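Laminin subunit ALPHA-1 (Mus musculus, PDB 2JD4) forms the LG4-5 domain pair of the laminin alpha1 chain, a metal-binding part of laminin-111 in basement membranes that probably anchors it to cell surfaces. Local coordinates at residues V94-L99 with M119-Q124; L26-H31 with D363-F368; D254-F259 with T269-P274; E7-D12 with T231-V236. The protein carries 4 engineered substitutions. One frame throughout, in Å; residues are numbered along the deposited sequence.

Contact 1 of 4, residues V94-L99 with M119-Q124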
loop_
_atom_site.group_PDB
_atom_site.type_symbol
_atom_site.label_atom_id
_atom_site.label_comp_id
_atom_site.label_asym_id
_atom_site.label_seq_id
_atom_site.Cartn_x
_atom_site.Cartn_y
_atom_site.Cartn_z
ATOM N N VAL A 94 -4.826 13.394 -21.401
ATOM C CA VAL A 94 -4.363 12.314 -22.270
ATOM C C VAL A 94 -4.310 11.026 -21.452
ATOM O O VAL A 94 -3.928 11.044 -20.282
ATOM C CB VAL A 94 -2.938 12.569 -22.810
ATOM C CG1 VAL A 94 -2.662 11.649 -23.986
ATOM C CG2 VAL A 94 -2.765 14.030 -23.194
ATOM N N SER A 95 -4.694 9.913 -22.068
ATOM C CA SER A 95 -4.670 8.618 -21.397
ATOM C C SER A 95 -3.889 7.629 -22.247
ATOM O O SER A 95 -3.712 7.835 -23.447
ATOM C CB SER A 95 -6.094 8.093 -21.180
ATOM O OG SER A 95 -6.824 8.928 -20.295
ATOM N N HIS A 96 -3.409 6.564 -21.617
ATOM C CA HIS A 96 -2.660 5.538 -22.327
ATOM C C HIS A 96 -3.213 4.182 -21.891
ATOM O O HIS A 96 -3.498 3.970 -20.710
ATOM C CB HIS A 96 -1.173 5.643 -21.990
ATOM C CG HIS A 96 -0.292 4.833 -22.887
ATOM N ND1 HIS A 96 0.532 5.403 -23.836
ATOM C CD2 HIS A 96 -0.111 3.495 -22.987
ATOM C CE1 HIS A 96 1.182 4.450 -24.481
ATOM N NE2 HIS A 96 0.809 3.283 -23.985
ATOM N N PRO A 97 -3.376 3.249 -22.843
ATOM C CA PRO A 97 -3.901 1.901 -22.598
ATOM C C PRO A 97 -3.023 0.925 -21.811
ATOM O O PRO A 97 -3.536 0.024 -21.154
ATOM C CB PRO A 97 -4.182 1.391 -24.007
ATOM C CG PRO A 97 -3.077 2.016 -24.794
ATOM C CD PRO A 97 -3.101 3.440 -24.279
ATOM N N ALA A 98 -1.709 1.098 -21.879
ATOM C CA ALA A 98 -0.787 0.198 -21.190
ATOM C C ALA A 98 -1.140 -0.072 -19.732
ATOM O O ALA A 98 -1.456 0.844 -18.973
ATOM C CB ALA A 98 0.636 0.743 -21.279
ATOM N N LEU A 99 -1.095 -1.345 -19.354
ATOM C CA LEU A 99 -1.364 -1.754 -17.980
ATOM C C LEU A 99 0.024 -1.777 -17.326
ATOM O O LEU A 99 0.901 -2.532 -17.749
ATOM C CB LEU A 99 -1.998 -3.149 -17.962
ATOM C CG LEU A 99 -2.656 -3.612 -16.660
ATOM C CD1 LEU A 99 -3.828 -2.698 -16.321
ATOM C CD2 LEU A 99 -3.139 -5.049 -16.813
ATOM N N MET A 119 1.441 10.897 -24.716
ATOM C CA MET A 119 2.120 10.043 -23.741
ATOM C C MET A 119 2.790 8.856 -24.403
ATOM O O MET A 119 2.347 8.385 -25.448
ATOM C CB MET A 119 1.126 9.494 -22.723
ATOM C CG MET A 119 0.289 10.515 -22.007
ATOM S SD MET A 119 -0.830 9.653 -20.893
ATOM C CE MET A 119 0.396 9.009 -19.700
ATOM N N THR A 120 3.842 8.354 -23.768
ATOM C CA THR A 120 4.568 7.201 -24.285
ATOM C C THR A 120 4.912 6.253 -23.142
ATOM O O THR A 120 5.356 6.689 -22.081
ATOM C CB THR A 120 5.889 7.625 -24.972
ATOM O OG1 THR A 120 5.624 8.647 -25.943
ATOM C CG2 THR A 120 6.532 6.433 -25.662
ATOM N N VAL A 121 4.681 4.963 -23.352
ATOM C CA VAL A 121 5.012 3.955 -22.351
ATOM C C VAL A 121 5.768 2.851 -23.071
ATOM O O VAL A 121 5.265 2.262 -24.024
ATOM C CB VAL A 121 3.753 3.363 -21.663
ATOM C CG1 VAL A 121 4.168 2.258 -20.674
ATOM C CG2 VAL A 121 3.001 4.464 -20.914
ATOM N N ASP A 122 6.989 2.590 -22.621
ATOM C CA ASP A 122 7.836 1.575 -23.227
ATOM C C ASP A 122 7.943 1.761 -24.742
ATOM O O ASP A 122 7.902 0.793 -25.491
ATOM C CB ASP A 122 7.314 0.167 -22.916
ATOM C CG ASP A 122 7.326 -0.148 -21.424
ATOM O OD1 ASP A 122 8.258 0.303 -20.730
ATOM O OD2 ASP A 122 6.409 -0.855 -20.950
ATOM N N GLY A 123 8.066 3.009 -25.183
ATOM C CA GLY A 123 8.204 3.288 -26.604
ATOM C C GLY A 123 6.936 3.383 -27.439
ATOM O O GLY A 123 6.979 3.879 -28.570
ATOM N N GLN A 124 5.814 2.905 -26.909
ATOM C CA GLN A 124 4.551 2.963 -27.641
ATOM C C GLN A 124 3.922 4.332 -27.401
ATOM O O GLN A 124 3.486 4.641 -26.294
ATOM C CB GLN A 124 3.607 1.835 -27.182
ATOM C CG GLN A 124 3.136 1.932 -25.731
ATOM C CD GLN A 124 2.491 0.648 -25.213
ATOM O OE1 GLN A 124 1.483 0.176 -25.750
ATOM N NE2 GLN A 124 3.071 0.083 -24.156
#

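Contact 2 of 4, residues L26-H31 with D363-F368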
loop_
_atom_site.group_PDB
_atom_site.type_symbol
_atom_site.label_atom_id
_atom_site.label_comp_id
_atom_site.label_asym_id
_atom_site.label_seq_id
_atom_site.Cartn_x
_atom_site.Cartn_y
_atom_site.Cartn_z
ATOM N N LEU A 26 4.696 4.416 1.047
ATOM C CA LEU A 26 4.799 3.824 2.385
ATOM C C LEU A 26 3.762 4.490 3.297
ATOM O O LEU A 26 3.214 3.856 4.201
ATOM C CB LEU A 26 6.213 4.002 2.943
ATOM C CG LEU A 26 7.278 3.201 2.185
ATOM C CD1 LEU A 26 8.647 3.666 2.625
ATOM C CD2 LEU A 26 7.106 1.699 2.443
ATOM N N SER A 27 3.513 5.775 3.063
ATOM C CA SER A 27 2.489 6.510 3.797
ATOM C C SER A 27 1.705 7.213 2.690
ATOM O O SER A 27 2.153 7.249 1.543
ATOM C CB SER A 27 3.099 7.547 4.745
ATOM O OG SER A 27 3.405 8.745 4.062
ATOM N N GLN A 28 0.537 7.757 3.013
ATOM C CA GLN A 28 -0.255 8.446 1.999
ATOM C C GLN A 28 0.443 9.730 1.538
ATOM O O GLN A 28 0.073 10.312 0.513
ATOM C CB GLN A 28 -1.657 8.775 2.540
ATOM C CG GLN A 28 -2.518 7.548 2.819
ATOM C CD GLN A 28 -3.756 7.464 1.930
ATOM O OE1 GLN A 28 -4.669 8.289 2.029
ATOM N NE2 GLN A 28 -3.791 6.460 1.058
ATOM N N ASN A 29 1.457 10.164 2.279
ATOM C CA ASN A 29 2.178 11.386 1.909
ATOM C C ASN A 29 3.681 11.238 1.664
ATOM O O ASN A 29 4.447 12.185 1.849
ATOM C CB ASN A 29 1.929 12.478 2.950
ATOM C CG ASN A 29 0.477 12.921 2.983
ATOM O OD1 ASN A 29 -0.007 13.608 2.073
ATOM N ND2 ASN A 29 -0.232 12.510 4.018
ATOM N N SER A 30 4.108 10.055 1.244
ATOM C CA SER A 30 5.517 9.853 0.932
ATOM C C SER A 30 5.794 10.680 -0.323
ATOM O O SER A 30 5.032 10.610 -1.283
ATOM C CB SER A 30 5.800 8.379 0.628
ATOM O OG SER A 30 5.416 7.546 1.705
ATOM N N HIS A 31 6.875 11.451 -0.327
ATOM C CA HIS A 31 7.191 12.263 -1.500
ATOM C C HIS A 31 8.570 12.910 -1.418
ATOM O O HIS A 31 9.220 12.890 -0.374
ATOM C CB HIS A 31 6.162 13.392 -1.647
ATOM C CG HIS A 31 6.317 14.471 -0.620
ATOM N ND1 HIS A 31 5.960 14.299 0.701
ATOM C CD2 HIS A 31 6.904 15.690 -0.693
ATOM C CE1 HIS A 31 6.325 15.361 1.398
ATOM N NE2 HIS A 31 6.901 16.219 0.575
ATOM N N ASP A 363 -6.050 -0.405 3.344
ATOM C CA ASP A 363 -4.815 0.112 2.775
ATOM C C ASP A 363 -3.876 0.469 3.920
ATOM O O ASP A 363 -4.059 1.477 4.591
ATOM C CB ASP A 363 -5.125 1.352 1.930
ATOM C CG ASP A 363 -3.886 1.972 1.307
ATOM O OD1 ASP A 363 -2.783 1.403 1.435
ATOM O OD2 ASP A 363 -4.029 3.043 0.681
ATOM N N LEU A 364 -2.867 -0.363 4.134
ATOM C CA LEU A 364 -1.913 -0.142 5.219
ATOM C C LEU A 364 -1.132 1.176 5.130
ATOM O O LEU A 364 -0.547 1.615 6.119
ATOM C CB LEU A 364 -0.949 -1.329 5.299
ATOM C CG LEU A 364 -1.618 -2.672 5.625
ATOM C CD1 LEU A 364 -0.621 -3.801 5.487
ATOM C CD2 LEU A 364 -2.182 -2.639 7.036
ATOM N N SER A 365 -1.114 1.816 3.962
ATOM C CA SER A 365 -0.397 3.084 3.848
ATOM C C SER A 365 -1.132 4.192 4.614
ATOM O O SER A 365 -0.586 5.276 4.834
ATOM C CB SER A 365 -0.231 3.488 2.377
ATOM O OG SER A 365 -1.485 3.729 1.767
ATOM N N ARG A 366 -2.362 3.902 5.035
ATOM C CA ARG A 366 -3.188 4.869 5.762
ATOM C C ARG A 366 -3.108 4.712 7.279
ATOM O O ARG A 366 -3.831 5.387 8.008
ATOM C CB ARG A 366 -4.655 4.729 5.343
ATOM C CG ARG A 366 -4.905 4.836 3.850
ATOM C CD ARG A 366 -6.367 4.563 3.539
ATOM N NE ARG A 366 -7.248 5.500 4.228
ATOM C CZ ARG A 366 -8.564 5.349 4.341
ATOM N NH1 ARG A 366 -9.164 4.290 3.811
ATOM N NH2 ARG A 366 -9.283 6.258 4.985
ATOM N N ALA A 367 -2.253 3.814 7.751
ATOM C CA ALA A 367 -2.108 3.588 9.187
ATOM C C ALA A 367 -1.789 4.891 9.915
ATOM O O ALA A 367 -1.021 5.708 9.413
ATOM C CB ALA A 367 -1.002 2.562 9.441
ATOM N N PHE A 368 -2.378 5.094 11.092
ATOM C CA PHE A 368 -2.115 6.309 11.857
ATOM C C PHE A 368 -0.921 6.117 12.795
ATOM O O PHE A 368 -0.357 7.083 13.306
ATOM C CB PHE A 368 -3.375 6.747 12.632
ATOM C CG PHE A 368 -3.854 5.757 13.673
ATOM C CD1 PHE A 368 -3.310 5.753 14.955
ATOM C CD2 PHE A 368 -4.883 4.861 13.380
ATOM C CE1 PHE A 368 -3.785 4.873 15.935
ATOM C CE2 PHE A 368 -5.364 3.981 14.348
ATOM C CZ PHE A 368 -4.814 3.988 15.631
HETATM O O HOH W 1 -0.567 8.382 5.526
#

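Contact 3 of 4, residues D254-F259 with T269-P274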
loop_
_atom_site.group_PDB
_atom_site.type_symbol
_atom_site.label_atom_id
_atom_site.label_comp_id
_atom_site.label_asym_id
_atom_site.label_seq_id
_atom_site.Cartn_x
_atom_site.Cartn_y
_atom_site.Cartn_z
ATOM N N ASP A 254 2.607 -21.462 16.897
ATOM C CA ASP A 254 3.201 -22.781 16.706
ATOM C C ASP A 254 2.761 -23.474 15.420
ATOM O O ASP A 254 2.478 -24.674 15.417
ATOM C CB ASP A 254 2.889 -23.678 17.907
ATOM C CG ASP A 254 3.459 -23.134 19.201
ATOM O OD1 ASP A 254 4.660 -22.783 19.223
ATOM O OD2 ASP A 254 2.708 -23.059 20.197
ATOM N N GLY A 255 2.707 -22.716 14.330
ATOM C CA GLY A 255 2.323 -23.291 13.054
ATOM C C GLY A 255 0.836 -23.428 12.789
ATOM O O GLY A 255 0.440 -23.858 11.708
ATOM N N LYS A 256 0.005 -23.070 13.760
ATOM C CA LYS A 256 -1.443 -23.159 13.582
ATOM C C LYS A 256 -2.078 -21.773 13.538
ATOM O O LYS A 256 -1.539 -20.820 14.094
ATOM C CB LYS A 256 -2.068 -23.961 14.728
ATOM C CG LYS A 256 -1.719 -25.441 14.709
ATOM C CD LYS A 256 -1.415 -25.962 16.103
ATOM C CE LYS A 256 -2.565 -25.722 17.064
ATOM N NZ LYS A 256 -2.245 -26.257 18.418
ATOM N N VAL A 257 -3.225 -21.670 12.876
ATOM C CA VAL A 257 -3.936 -20.404 12.790
ATOM C C VAL A 257 -5.130 -20.453 13.741
ATOM O O VAL A 257 -5.912 -21.411 13.722
ATOM C CB VAL A 257 -4.429 -20.131 11.353
ATOM C CG1 VAL A 257 -5.237 -18.842 11.309
ATOM C CG2 VAL A 257 -3.238 -20.024 10.411
ATOM N N LEU A 258 -5.254 -19.423 14.577
ATOM C CA LEU A 258 -6.343 -19.333 15.543
ATOM C C LEU A 258 -7.191 -18.090 15.299
ATOM O O LEU A 258 -6.665 -17.000 15.044
ATOM C CB LEU A 258 -5.789 -19.278 16.967
ATOM C CG LEU A 258 -4.745 -20.319 17.368
ATOM C CD1 LEU A 258 -4.329 -20.094 18.821
ATOM C CD2 LEU A 258 -5.311 -21.719 17.180
ATOM N N PHE A 259 -8.505 -18.273 15.379
ATOM C CA PHE A 259 -9.474 -17.201 15.195
ATOM C C PHE A 259 -10.308 -17.161 16.478
ATOM O O PHE A 259 -11.144 -18.036 16.700
ATOM C CB PHE A 259 -10.349 -17.512 13.973
ATOM C CG PHE A 259 -11.453 -16.516 13.723
ATOM C CD1 PHE A 259 -11.278 -15.165 13.989
ATOM C CD2 PHE A 259 -12.651 -16.933 13.153
ATOM C CE1 PHE A 259 -12.277 -14.242 13.690
ATOM C CE2 PHE A 259 -13.661 -16.020 12.847
ATOM C CZ PHE A 259 -13.474 -14.671 13.115
ATOM N N THR A 269 -13.140 -20.160 20.131
ATOM C CA THR A 269 -11.976 -20.336 19.265
ATOM C C THR A 269 -12.041 -21.410 18.178
ATOM O O THR A 269 -12.369 -22.568 18.450
ATOM C CB THR A 269 -10.728 -20.626 20.125
ATOM O OG1 THR A 269 -10.470 -19.505 20.977
ATOM C CG2 THR A 269 -9.508 -20.895 19.251
ATOM N N ALA A 270 -11.709 -21.012 16.949
ATOM C CA ALA A 270 -11.662 -21.925 15.809
ATOM C C ALA A 270 -10.174 -22.130 15.516
ATOM O O ALA A 270 -9.446 -21.163 15.281
ATOM C CB ALA A 270 -12.354 -21.309 14.606
ATOM N N THR A 271 -9.724 -23.379 15.519
ATOM C CA THR A 271 -8.313 -23.683 15.298
ATOM C C THR A 271 -8.020 -24.508 14.045
ATOM O O THR A 271 -8.631 -25.557 13.825
ATOM C CB THR A 271 -7.734 -24.431 16.521
ATOM O OG1 THR A 271 -7.805 -23.588 17.677
ATOM C CG2 THR A 271 -6.296 -24.834 16.281
ATOM N N TYR A 272 -7.077 -24.030 13.234
ATOM C CA TYR A 272 -6.676 -24.729 12.014
ATOM C C TYR A 272 -5.250 -25.257 12.126
ATOM O O TYR A 272 -4.301 -24.482 12.245
ATOM C CB TYR A 272 -6.749 -23.808 10.791
ATOM C CG TYR A 272 -6.153 -24.441 9.545
ATOM C CD1 TYR A 272 -6.758 -25.545 8.944
ATOM C CD2 TYR A 272 -4.959 -23.966 8.999
ATOM C CE1 TYR A 272 -6.190 -26.167 7.831
ATOM C CE2 TYR A 272 -4.380 -24.581 7.885
ATOM C CZ TYR A 272 -5.003 -25.680 7.307
ATOM O OH TYR A 272 -4.443 -26.290 6.207
ATOM N N GLN A 273 -5.097 -26.576 12.085
ATOM C CA GLN A 273 -3.772 -27.177 12.161
ATOM C C GLN A 273 -3.489 -27.982 10.899
ATOM O O GLN A 273 -4.201 -28.935 10.588
ATOM C CB GLN A 273 -3.655 -28.083 13.386
ATOM C CG GLN A 273 -2.315 -28.794 13.485
ATOM C CD GLN A 273 -2.070 -29.387 14.853
ATOM O OE1 GLN A 273 -2.861 -30.192 15.345
ATOM N NE2 GLN A 273 -0.968 -28.992 15.480
ATOM N N PRO A 274 -2.444 -27.600 10.150
ATOM C CA PRO A 274 -2.064 -28.291 8.913
ATOM C C PRO A 274 -1.409 -29.649 9.172
ATOM O O PRO A 274 -0.922 -29.910 10.273
ATOM C CB PRO A 274 -1.109 -27.303 8.254
ATOM C CG PRO A 274 -0.417 -26.691 9.437
ATOM C CD PRO A 274 -1.569 -26.436 10.391
#

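Contact 4 of 4, residues E7-D12 with T231-V236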
loop_
_atom_site.group_PDB
_atom_site.type_symbol
_atom_site.label_atom_id
_atom_site.label_comp_id
_atom_site.label_asym_id
_atom_site.label_seq_id
_atom_site.Cartn_x
_atom_site.Cartn_y
_atom_site.Cartn_z
ATOM N N GLU A 7 11.053 -28.960 13.167
ATOM C CA GLU A 7 10.867 -28.815 11.728
ATOM C C GLU A 7 11.214 -27.395 11.302
ATOM O O GLU A 7 10.523 -26.432 11.653
ATOM C CB GLU A 7 9.433 -29.167 11.331
ATOM C CG GLU A 7 9.197 -30.667 11.245
ATOM C CD GLU A 7 7.816 -31.021 10.739
ATOM O OE1 GLU A 7 7.399 -30.457 9.703
ATOM O OE2 GLU A 7 7.153 -31.872 11.372
ATOM N N LEU A 8 12.308 -27.275 10.557
ATOM C CA LEU A 8 12.775 -25.983 10.080
ATOM C C LEU A 8 11.809 -25.379 9.077
ATOM O O LEU A 8 11.107 -26.099 8.371
ATOM C CB LEU A 8 14.147 -26.123 9.422
ATOM C CG LEU A 8 15.304 -26.571 10.316
ATOM C CD1 LEU A 8 16.573 -26.677 9.475
ATOM C CD2 LEU A 8 15.503 -25.585 11.461
ATOM N N CYS A 9 11.776 -24.053 9.031
ATOM C CA CYS A 9 10.923 -23.325 8.100
ATOM C C CYS A 9 11.757 -22.956 6.884
ATOM O O CYS A 9 12.980 -23.076 6.908
ATOM C CB CYS A 9 10.401 -22.041 8.741
ATOM S SG CYS A 9 9.159 -22.278 10.050
ATOM N N ALA A 10 11.097 -22.505 5.823
ATOM C CA ALA A 10 11.810 -22.097 4.620
ATOM C C ALA A 10 12.704 -20.914 4.995
ATOM O O ALA A 10 12.579 -20.355 6.087
ATOM C CB ALA A 10 10.820 -21.691 3.535
ATOM N N VAL A 11 13.606 -20.536 4.096
ATOM C CA VAL A 11 14.505 -19.418 4.355
ATOM C C VAL A 11 14.336 -18.281 3.344
ATOM O O VAL A 11 14.242 -18.518 2.141
ATOM C CB VAL A 11 15.973 -19.879 4.331
ATOM C CG1 VAL A 11 16.896 -18.692 4.558
ATOM C CG2 VAL A 11 16.196 -20.937 5.400
ATOM N N ASP A 12 14.301 -17.050 3.850
ATOM C CA ASP A 12 14.162 -15.857 3.015
ATOM C C ASP A 12 15.525 -15.363 2.535
ATOM O O ASP A 12 16.453 -15.216 3.331
ATOM C CB ASP A 12 13.482 -14.731 3.802
ATOM C CG ASP A 12 11.996 -14.634 3.527
ATOM O OD1 ASP A 12 11.280 -15.629 3.760
ATOM O OD2 ASP A 12 11.543 -13.558 3.076
ATOM N N THR A 231 8.092 -17.133 7.142
ATOM C CA THR A 231 9.071 -18.175 7.421
ATOM C C THR A 231 9.261 -18.272 8.937
ATOM O O THR A 231 10.319 -18.691 9.417
ATOM C CB THR A 231 10.438 -17.879 6.767
ATOM O OG1 THR A 231 10.958 -16.635 7.260
ATOM C CG2 THR A 231 10.293 -17.812 5.258
ATOM N N SER A 232 8.229 -17.871 9.679
ATOM C CA SER A 232 8.237 -17.907 11.144
ATOM C C SER A 232 7.015 -18.677 11.643
ATOM O O SER A 232 5.958 -18.668 11.005
ATOM C CB SER A 232 8.223 -16.487 11.714
ATOM O OG SER A 232 8.126 -16.507 13.132
ATOM N N LYS A 233 7.155 -19.332 12.792
ATOM C CA LYS A 233 6.065 -20.134 13.342
ATOM C C LYS A 233 5.098 -19.390 14.257
ATOM O O LYS A 233 4.038 -19.918 14.586
ATOM C CB LYS A 233 6.641 -21.345 14.085
ATOM C CG LYS A 233 7.695 -22.106 13.284
ATOM C CD LYS A 233 8.173 -23.353 14.006
ATOM C CE LYS A 233 7.130 -24.450 13.945
ATOM N NZ LYS A 233 6.897 -24.881 12.540
ATOM N N ASN A 234 5.450 -18.176 14.670
ATOM C CA ASN A 234 4.567 -17.411 15.545
ATOM C C ASN A 234 4.430 -15.955 15.115
ATOM O O ASN A 234 5.419 -15.293 14.813
ATOM C CB ASN A 234 5.073 -17.466 16.991
ATOM C CG ASN A 234 5.192 -18.883 17.512
ATOM O OD1 ASN A 234 6.245 -19.509 17.403
ATOM N ND2 ASN A 234 4.104 -19.404 18.064
ATOM N N GLY A 235 3.197 -15.458 15.092
ATOM C CA GLY A 235 2.991 -14.079 14.700
ATOM C C GLY A 235 1.541 -13.657 14.696
ATOM O O GLY A 235 0.679 -14.364 14.171
ATOM N N VAL A 236 1.276 -12.503 15.297
ATOM C CA VAL A 236 -0.067 -11.954 15.349
ATOM C C VAL A 236 -0.409 -11.387 13.975
ATOM O O VAL A 236 0.418 -10.734 13.350
ATOM C CB VAL A 236 -0.161 -10.813 16.386
ATOM C CG1 VAL A 236 -1.528 -10.144 16.291
ATOM C CG2 VAL A 236 0.088 -11.362 17.796
#

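Contact 1 of 4, residues V94-L99 with M119-Q124
His96 reaches across to strand 116-121 and the turn after it, and has the largest share of this contact. With CG anti to the backbone N (chi1 -168°), the side chain heads toward residues 119-124. CB lies beside the sulfur of Met119, 4.2 Å from SD. CG and CD2 rest on Val121 CG2, which stands 3.8 Å from the ring centroid and only 4° off its normal, a CH-pi contact over one face. ND1 and CE1 form an edge turned toward the carbonyl oxygens of Met119 and Gln124, both in the ring plane. At the tip NE2 packs against the aliphatic part of Gln124, whose CG is less surely placed, with ring and amide planes at 90°. Neither buried ring nitrogen has a polar partner in the model. Replacing the imidazole by the methyl of an alanine is likely to uncover Val121 CG2 and open a gap between Val121 and Gln124. Before and after His96 in the chain, Val94 CG1 meets Met119 CG at 3.7 Å and Ala98 CB meets Val121 CG1 at 3.9 Å. The contact packs edge strand 91-95 of one laminin G sheet against strand 116-121 of the other, with Leu81 and Phe83 of strand 80-86 also touching Met119.

Contact 2 of 4, residues L26-H31 with D363-F368
Gln28 lies against Ser365 and Arg366 in a small, polar surface contact between the two laminin G domains, made by a loop leading into strand 31-35 of the first and a loop joining strands 360-361 and 369-374 of the second. The backbones come close where Ser27 CA approaches Ser365 O at 3.5 Å, a CA-H...O contact. Beside it a water accepts from Gln28 N at 2.8 Å and donates to Ser365 O, bridging the loops. The Gln28 side chain, bent at chi2 (-116°), runs alongside Arg366 in the same direction, and its amide nitrogen NE2 packs 3.4 Å from Arg366 CG.

Each loop is braced from within. Ser27 OG accepts from Asn29 N in an ST turn, while Ser27 N donates to Ser30 OG. Asp363 forms an Asx turn: OD1 takes bonds from Ser365 N at 3.1 Å and Ser365 OG at 2.7 Å, both from the same face of the carboxylate, and a further one from His376. With an alanine in its place, Ser365 N and OG would probably lose their shared acceptor and the hydroxyl be set free to turn.

Leu364 of the 3-10 segment 364-366 packs on strands 201-204 and 207-212, whereas Ser27 touches Ala189 and Gln28 is bonded through its backbone to Ser164.

Contact 3 of 4, residues D254-F259 with T269-P274
The Tyr272 ring projects from strand 267-272 on the same side of the sheet as its cross-strand neighbour Val257, and one ring face is overlain by Pro274 N, 4.2 Å above the plane and offset toward the rim. The two residues meet at their bases, CB to CB at 4.4 Å, and form a hydrogen-bonded antiparallel pair. Phe259, paired in the same way with Ala270, has CG anti to the backbone N (chi1 176°), which leads its ring away from the partner strand and leaves CB to face Ala270 CB.

Four backbone bonds join the strands. Tyr272 N donates to Val257 O at 2.9 Å and Val257 N donates back to Tyr272 O; Phe259 and Ala270 exchange a second such pair. Between them Leu258 and Thr271 form the non-hydrogen-bonded pair, their side chains lying side by side on the other face of the sheet. The fit there is tight: Leu258 CD2 is 3.4 Å from Thr271 CG2. Toward the end of the pairing, Lys256 folds its bent aliphatic chain over Gln273, bringing CD 3.1 Å from Gln273 NE2, while its CE approaches Thr271 CG2 at 3.9 Å. Pro274 closes this end with CD against Gly255 O.

These strands, antiparallel at 163°, form a beta hairpin in the second laminin G domain. The face of Val257, Phe259 and Tyr272 is buried against strand 296-301, through Leu299, Ile297 and Val301, so the hairpin forms part of one layer of the sandwich; Leu288 and Ala290 of strand 286-293 also touch this face, at Val257 and Phe259.

Contact 4 of 4, residues E7-D12 with T231-V236
Thr231 and Lys233 receive Cys9 from the extended N-terminal segment. Cys9 CB sits 3.4 Å from Thr231 O, and its sulfur rests on the aliphatic part of Lys233, SG to CG at 3.6 Å. One residue further on, Ala10 O lies 3.3 Å from Thr231 CB. The Thr231 methyl CG2 stands too near Asp12 OD1 in the model, which makes its placement doubtful. Lys233 bends at chi3 and chi4, bringing NZ to 4.0 Å from Glu7 O.

The next shell fixes the segment by stronger means. Cys9 is linked through SG to Cys281 in a disulfide, and Ala10 is joined to the same cysteine by a backbone hydrogen bond. Asp12 is held by a salt bridge from OD1 to Arg229, just ahead of Thr231. Lys233 NZ makes a weak hydrogen bond to Ala277 O, and the Lys233 backbone is bonded to Gly255.

This is an extended, irregular segment held by a disulfide: residues 7-12, from the N-terminal part of the chain, lie across the loop entering strand 235-241 of the second laminin G domain. The Cys9-Cys281 disulfide ties the N-terminal segment covalently to that domain, although more than 200 residues of chain, the first laminin G domain among them, separate residues 7-12 from residues 231-236.

Overall arrangement
Contact 1 is buried between the sheets of the first laminin G domain, and contact 3 is a partly buried hairpin in the second; their centres lie about 47 Å apart on opposite sides of the chain's centre. Contact 1 relies on side-chain packing around an aromatic ring, contact 3 on paired backbone bonds. Contacts 2 and 4 are surface contacts between segments remote in sequence, and along the chain they cross. The first is polar and partly water-mediated; the second is secured by a disulfide and a salt bridge beyond its own atoms. Contacts 3 and 4 adjoin at the start of the hairpin, and both involve strands of the second laminin G domain.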